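Local coordinates for protein TetR family transcriptional regulator (Clostridium perfringens, PDB 6AZH) that probably binds DNA as a TetR-family transcriptional regulator, putatively of fatty acid metabolism genes, at residues Tyr125-Gly128 with Ile129-Ile132; Arg98-Phe101 with Lys102-Ser106; Lys60-Glu63 with Ile64-Glu67. All blocks are in the same frame, centred on the assembly; numbering follows the deposited sequence.

Interaction 1: residues Tyr125-Gly128 with Ile129-Ile132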
# COMPACT_ATOMS: atom_id res chain seq x y z
N TYR A 125 -14.27 5.36 4.36
CA TYR A 125 -14.43 5.08 2.94
C TYR A 125 -14.63 3.58 2.70
O TYR A 125 -15.52 3.18 1.94
CB TYR A 125 -13.22 5.59 2.16
CG TYR A 125 -13.28 5.26 0.68
CD1 TYR A 125 -13.99 6.06 -0.20
CD2 TYR A 125 -12.64 4.13 0.17
CE1 TYR A 125 -14.05 5.76 -1.53
CE2 TYR A 125 -12.70 3.83 -1.17
CZ TYR A 125 -13.41 4.65 -2.02
OH TYR A 125 -13.48 4.35 -3.36
N ILE A 126 -13.81 2.74 3.34
CA ILE A 126 -13.89 1.30 3.10
C ILE A 126 -15.24 0.73 3.55
O ILE A 126 -15.73 -0.25 2.98
CB ILE A 126 -12.69 0.59 3.78
CG1 ILE A 126 -11.40 0.98 3.07
CG2 ILE A 126 -12.84 -0.94 3.77
CD1 ILE A 126 -10.15 0.52 3.76
N GLU A 127 -15.87 1.35 4.55
CA GLU A 127 -17.19 0.89 4.98
C GLU A 127 -18.23 1.02 3.88
O GLU A 127 -19.19 0.23 3.84
CB GLU A 127 -17.64 1.66 6.23
CG GLU A 127 -16.99 1.15 7.50
CD GLU A 127 -17.09 2.14 8.65
OE1 GLU A 127 -17.70 3.22 8.46
OE2 GLU A 127 -16.56 1.83 9.73
N GLY A 128 -18.08 1.99 2.99
CA GLY A 128 -18.97 2.06 1.84
C GLY A 128 -18.82 0.85 0.93
O GLY A 128 -19.81 0.30 0.44
N ILE A 129 -17.57 0.42 0.70
CA ILE A 129 -17.32 -0.81 -0.06
C ILE A 129 -17.96 -2.00 0.63
O ILE A 129 -18.58 -2.85 -0.01
CB ILE A 129 -15.80 -1.03 -0.27
CG1 ILE A 129 -15.18 0.12 -1.09
CG2 ILE A 129 -15.54 -2.40 -0.95
CD1 ILE A 129 -13.64 0.11 -1.09
N GLU A 130 -17.82 -2.08 1.96
CA GLU A 130 -18.45 -3.18 2.69
C GLU A 130 -19.95 -3.19 2.48
O GLU A 130 -20.55 -4.26 2.33
CB GLU A 130 -18.13 -3.08 4.18
CG GLU A 130 -16.65 -3.22 4.47
CD GLU A 130 -16.29 -3.06 5.93
OE1 GLU A 130 -17.20 -2.99 6.77
OE2 GLU A 130 -15.08 -2.99 6.22
N ARG A 131 -20.57 -2.01 2.45
CA ARG A 131 -22.02 -1.96 2.26
C ARG A 131 -22.43 -2.54 0.91
O ARG A 131 -23.42 -3.27 0.82
CB ARG A 131 -22.53 -0.53 2.42
CG ARG A 131 -22.41 -0.00 3.85
CD ARG A 131 -23.19 1.27 4.04
NE ARG A 131 -22.56 2.40 3.38
CZ ARG A 131 -21.61 3.16 3.93
NH1 ARG A 131 -21.19 2.91 5.16
NH2 ARG A 131 -21.09 4.17 3.26
N ILE A 132 -21.70 -2.22 -0.16
CA ILE A 132 -22.03 -2.79 -1.47
C ILE A 132 -21.84 -4.30 -1.45
O ILE A 132 -22.67 -5.05 -1.98
CB ILE A 132 -21.20 -2.12 -2.58
CG1 ILE A 132 -21.49 -0.62 -2.64
CG2 ILE A 132 -21.48 -2.78 -3.96
CD1 ILE A 132 -20.51 0.15 -3.50

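Interaction 2: residues Arg98-Phe101 with Lys102-Ser106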
# COMPACT_ATOMS: atom_id res chain seq x y z
N ARG A 98 -2.63 11.28 -8.24
CA ARG A 98 -1.59 10.34 -7.82
C ARG A 98 -0.77 10.90 -6.67
O ARG A 98 -0.43 10.16 -5.74
CB ARG A 98 -0.70 9.99 -9.00
CG ARG A 98 -1.25 8.82 -9.82
CD ARG A 98 -0.51 8.71 -11.14
NE ARG A 98 -0.99 9.71 -12.09
CZ ARG A 98 -0.31 10.12 -13.16
NH1 ARG A 98 0.90 9.62 -13.42
NH2 ARG A 98 -0.83 11.04 -13.96
N ALA A 99 -0.44 12.19 -6.72
CA ALA A 99 0.34 12.79 -5.63
C ALA A 99 -0.41 12.67 -4.30
O ALA A 99 0.17 12.26 -3.28
CB ALA A 99 0.67 14.25 -5.95
N PHE A 100 -1.70 13.02 -4.30
CA PHE A 100 -2.51 12.92 -3.09
C PHE A 100 -2.50 11.50 -2.54
O PHE A 100 -2.35 11.30 -1.32
CB PHE A 100 -3.95 13.38 -3.38
CG PHE A 100 -4.89 13.17 -2.23
CD1 PHE A 100 -4.96 14.07 -1.20
CD2 PHE A 100 -5.72 12.06 -2.19
CE1 PHE A 100 -5.83 13.87 -0.11
CE2 PHE A 100 -6.58 11.87 -1.13
CZ PHE A 100 -6.64 12.76 -0.08
N PHE A 101 -2.66 10.50 -3.40
CA PHE A 101 -2.74 9.13 -2.91
C PHE A 101 -1.42 8.66 -2.33
O PHE A 101 -1.41 7.94 -1.33
CB PHE A 101 -3.21 8.20 -4.03
CG PHE A 101 -3.86 6.96 -3.52
CD1 PHE A 101 -5.18 6.98 -3.11
CD2 PHE A 101 -3.13 5.78 -3.41
CE1 PHE A 101 -5.78 5.84 -2.63
CE2 PHE A 101 -3.73 4.63 -2.93
CZ PHE A 101 -5.05 4.67 -2.54
N LYS A 102 -0.29 9.07 -2.92
CA LYS A 102 1.02 8.76 -2.35
C LYS A 102 1.20 9.40 -0.98
O LYS A 102 1.76 8.78 -0.06
CB LYS A 102 2.13 9.26 -3.28
CG LYS A 102 2.26 8.48 -4.57
CD LYS A 102 3.27 9.17 -5.48
CE LYS A 102 3.21 8.60 -6.86
NZ LYS A 102 3.86 9.54 -7.80
N MSE A 103 0.78 10.65 -0.84
CA MSE A 103 0.79 11.34 0.44
C MSE A 103 0.05 10.51 1.49
O MSE A 103 0.56 10.30 2.59
CB MSE A 103 0.15 12.71 0.29
CG MSE A 103 -0.50 13.20 1.56
SE MSE A 103 -1.17 14.96 1.33
CE MSE A 103 -2.65 14.43 0.48
N VAL A 104 -1.16 10.04 1.13
CA VAL A 104 -1.95 9.19 2.03
C VAL A 104 -1.18 7.92 2.35
O VAL A 104 -1.01 7.56 3.52
CB VAL A 104 -3.32 8.86 1.39
CG1 VAL A 104 -4.04 7.77 2.18
CG2 VAL A 104 -4.20 10.09 1.32
N MSE A 105 -0.73 7.21 1.32
CA MSE A 105 -0.05 5.95 1.52
C MSE A 105 1.18 6.08 2.39
O MSE A 105 1.49 5.19 3.16
CB MSE A 105 0.35 5.31 0.19
CG MSE A 105 -0.81 5.10 -0.70
SE MSE A 105 -1.84 3.65 0.09
CE MSE A 105 -3.45 4.69 0.69
N SER A 106 1.89 7.20 2.28
CA SER A 106 3.10 7.36 3.07
C SER A 106 2.82 7.47 4.56
O SER A 106 3.73 7.22 5.37
CB SER A 106 3.88 8.58 2.57
OG SER A 106 3.27 9.78 3.03

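Interaction 3: residues Lys60-Glu63 with Ile64-Glu67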
# COMPACT_ATOMS: atom_id res chain seq x y z
N LYS A 60 -10.17 17.49 3.06
CA LYS A 60 -10.66 18.02 1.79
C LYS A 60 -10.48 17.01 0.65
O LYS A 60 -11.40 16.80 -0.15
CB LYS A 60 -9.96 19.33 1.45
CG LYS A 60 -10.19 19.80 0.02
CD LYS A 60 -11.65 20.20 -0.19
CE LYS A 60 -12.11 21.23 0.86
NZ LYS A 60 -13.58 21.51 0.81
N GLY A 61 -9.31 16.37 0.58
CA GLY A 61 -9.02 15.50 -0.55
C GLY A 61 -9.87 14.25 -0.56
O GLY A 61 -10.16 13.71 -1.63
N LEU A 62 -10.29 13.77 0.61
CA LEU A 62 -11.12 12.57 0.61
C LEU A 62 -12.58 12.86 0.32
O LEU A 62 -13.36 11.92 0.15
CB LEU A 62 -11.01 11.85 1.96
CG LEU A 62 -10.17 10.59 2.13
CD1 LEU A 62 -9.41 10.12 0.87
CD2 LEU A 62 -9.26 10.75 3.30
N GLU A 63 -12.98 14.14 0.25
CA GLU A 63 -14.38 14.49 -0.00
C GLU A 63 -14.87 13.88 -1.31
O GLU A 63 -15.96 13.31 -1.37
CB GLU A 63 -14.55 16.01 -0.02
CG GLU A 63 -14.39 16.63 1.35
CD GLU A 63 -14.51 18.15 1.34
OE1 GLU A 63 -14.70 18.73 0.25
OE2 GLU A 63 -14.39 18.76 2.43
N ILE A 64 -14.08 14.02 -2.39
CA ILE A 64 -14.52 13.51 -3.68
C ILE A 64 -14.59 11.98 -3.65
O ILE A 64 -15.42 11.39 -4.35
CB ILE A 64 -13.61 14.03 -4.81
CG1 ILE A 64 -14.15 13.67 -6.21
CG2 ILE A 64 -12.18 13.52 -4.66
CD1 ILE A 64 -15.45 14.35 -6.57
N TRP A 65 -13.76 11.32 -2.84
CA TRP A 65 -13.83 9.86 -2.73
C TRP A 65 -15.16 9.43 -2.11
O TRP A 65 -15.86 8.57 -2.65
CB TRP A 65 -12.65 9.34 -1.91
CG TRP A 65 -11.33 9.51 -2.64
CD1 TRP A 65 -10.58 10.65 -2.72
CD2 TRP A 65 -10.62 8.51 -3.40
NE1 TRP A 65 -9.46 10.43 -3.48
CE2 TRP A 65 -9.46 9.13 -3.91
CE3 TRP A 65 -10.88 7.17 -3.70
CZ2 TRP A 65 -8.54 8.43 -4.70
CZ3 TRP A 65 -9.96 6.48 -4.49
CH2 TRP A 65 -8.81 7.11 -4.98
N HIS A 66 -15.53 10.05 -0.98
CA HIS A 66 -16.83 9.77 -0.36
C HIS A 66 -17.98 10.13 -1.29
O HIS A 66 -18.96 9.39 -1.39
CB HIS A 66 -16.98 10.55 0.94
CG HIS A 66 -16.14 10.03 2.06
ND1 HIS A 66 -16.31 8.77 2.58
CD2 HIS A 66 -15.13 10.60 2.76
CE1 HIS A 66 -15.43 8.58 3.55
NE2 HIS A 66 -14.71 9.68 3.68
N GLU A 67 -17.87 11.26 -1.98
CA GLU A 67 -18.95 11.71 -2.86
C GLU A 67 -19.19 10.70 -3.98
O GLU A 67 -20.33 10.29 -4.24
CB GLU A 67 -18.61 13.08 -3.44
CG GLU A 67 -19.61 13.58 -4.48
CD GLU A 67 -19.17 14.89 -5.11
OE1 GLU A 67 -19.51 15.13 -6.29
OE2 GLU A 67 -18.46 15.68 -4.42
O HOH W 1 -12.06 16.23 -2.87

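Interaction 1: residues Tyr125-Gly128 with Ile129-Ile132
Arg-131 folds back over the preceding turn of helix 113-138 and lays one face of its guanidinium on the backbone at Gly-128, with NH2 3.3 Å from Gly-128 CA. The bend that brings the flat group down lies at chi3 (-72°). Glu-127 O is under the same face, 3.6 Å from Arg-131 NH1, but this carbonyl is hydrogen-bonded to Arg-131 N at 3.0 Å. Because Gly-128 has no side chain, the guanidinium can settle directly on the main chain; its NE then forms a salt bridge with Glu-73 of helix 50-74.

Round the helix, Tyr-125 and Ile-129 meet obliquely. With its CG anti to the backbone N (chi1 177°), the tyrosine ring leans along the helix towards the next turn, where Tyr-125 CE2 lies 3.8 Å from Ile-129 CD1; the hydroxyl is hydrogen-bonded to Gln-90 of helix 79-96. On a further side, the extended Glu-130 side chain crosses Ile-126 at a slant, its OE2 3.9 Å from Ile-126 CG2, while Glu-130 N bonds to Ile-126 O at 3.0 Å. Glu-130 OE2 makes a salt bridge with Arg-168 of the second subunit and a weak hydrogen bond to Ser-148.

One pair of turns in the C-terminal TetR-like domain thus presents three chemically distinct sides: an apolar one towards helices 50-74, 79-96 and 147-165, a cation paired with helix 50-74, and a carboxylate whose charge is probably balanced across the dimer interface.

Interaction 2: residues Arg98-Phe101 with Lys102-Ser106
Phe-101 O accepts the backbone N-H of Met-105 at 2.8 Å, one of five consecutive i to i+4 bonds that make 98-106 a short, regular alpha-helix of the C-terminal TetR-like domain. Met-105, a selenomethionine, doubles back through chi2 (-71°) towards the ring one turn earlier. Its SE lies 4.6 Å from the Phe-101 ring centroid in an oblique Met-aromatic contact, and its methyl carbon CE comes to 3.6 Å from Phe-101 CZ. Both side chains also pack on helix 147-165, Phe-101 against Phe-155 and Leu-158 and Met-105 against Ile-159; Met-105 further touches Trp-109 of the second subunit.

Phe-100 leaves the helix in another direction, towards Leu-62 of helix 50-74. One branch of Val-104 covers a face of its ring: CG2 is 4.1 Å from the Phe-100 centroid and 23° off the ring normal, a CH-pi contact displaced towards the rim. The neighbouring Met-103 turns to Phe-54 and Val-57 of helix 50-74 and to Ile-16 and Phe-19 of helix 6-26, which brings the helix against the N-terminal part of the chain.

The more polar side carries Lys-102, an extended chain whose CG passes 3.4 Å from Arg-98 O. Further along, Ser-106 OG donates to Met-103 O at 2.8 Å, approaching from 31° outside the carbonyl plane.

Interaction 3: residues Lys60-Glu63 with Ile64-Glu67
The backbone of 60-67 is a helix with a local irregularity: Lys-60 O and Ile-64 N stand 4.5 Å apart, and a water bridges them. This water donates to Lys-60 O at 2.9 Å and accepts from Ile-64 N at 3.0 Å, while Glu-63 N turns to Lys-60 O. Leu-62, with phi/psi of -81°/-8°, departs most from ideal helix angles in this stretch. Regular bonding returns with the hydrogen bond from His-66 N to Leu-62 O and continues with Glu-67 N to Glu-63 O.

Beside the opened turn, the indole of Trp-65 brings its edge to Gly-61 O: CD1 is 3.3 Å away, and the oxygen lies in the ring plane. Ile-64 CG2 lies 3.6 Å from the same Gly-61 O. Leu-62 CD1 approaches the indole obliquely, 4.2 Å from the centroid of the five-membered ring, in an off-centre CH-pi contact. Leu-62 and Trp-65 are both buried, on helix 50-74, which in TetR-family proteins runs from the DNA-binding domain into the C-terminal helical domain. The His-66 ring stands obliquely to Leu-62 O, with CD2 3.4 Å from that oxygen, and packs on Glu-124 and Tyr-125 of helix 113-138.

Charged groups occupy a more exposed side. Lys-60 NZ forms a salt bridge with Glu-63 OE1 at 3.0 Å, meeting the carboxylate on its syn side, and makes a weak second bond to OE2.

How the interactions relate
Helix 50-74, carrying interaction 3, touches both other sites. Interactions 1 and 2 have centres about 20 Å apart and do not meet, their nearest atoms being about 7 Å apart; the centre of interaction 3 is about 14 Å from each. Towards interaction 2, Phe-100 CZ lies 3.6 Å from Gly-61 C, and Phe-101 CD1 is 4.0 Å from Trp-65 CZ2. Towards interaction 1, Tyr-125 CE1 comes to 3.5 Å from Trp-65 O, while Tyr-125 N lies 3.5 Å from His-66 CE1. Trp-65 therefore takes part in both junctions. Both interactions 1 and 2 also border the second subunit, through Glu-130 and, among others, Met-105.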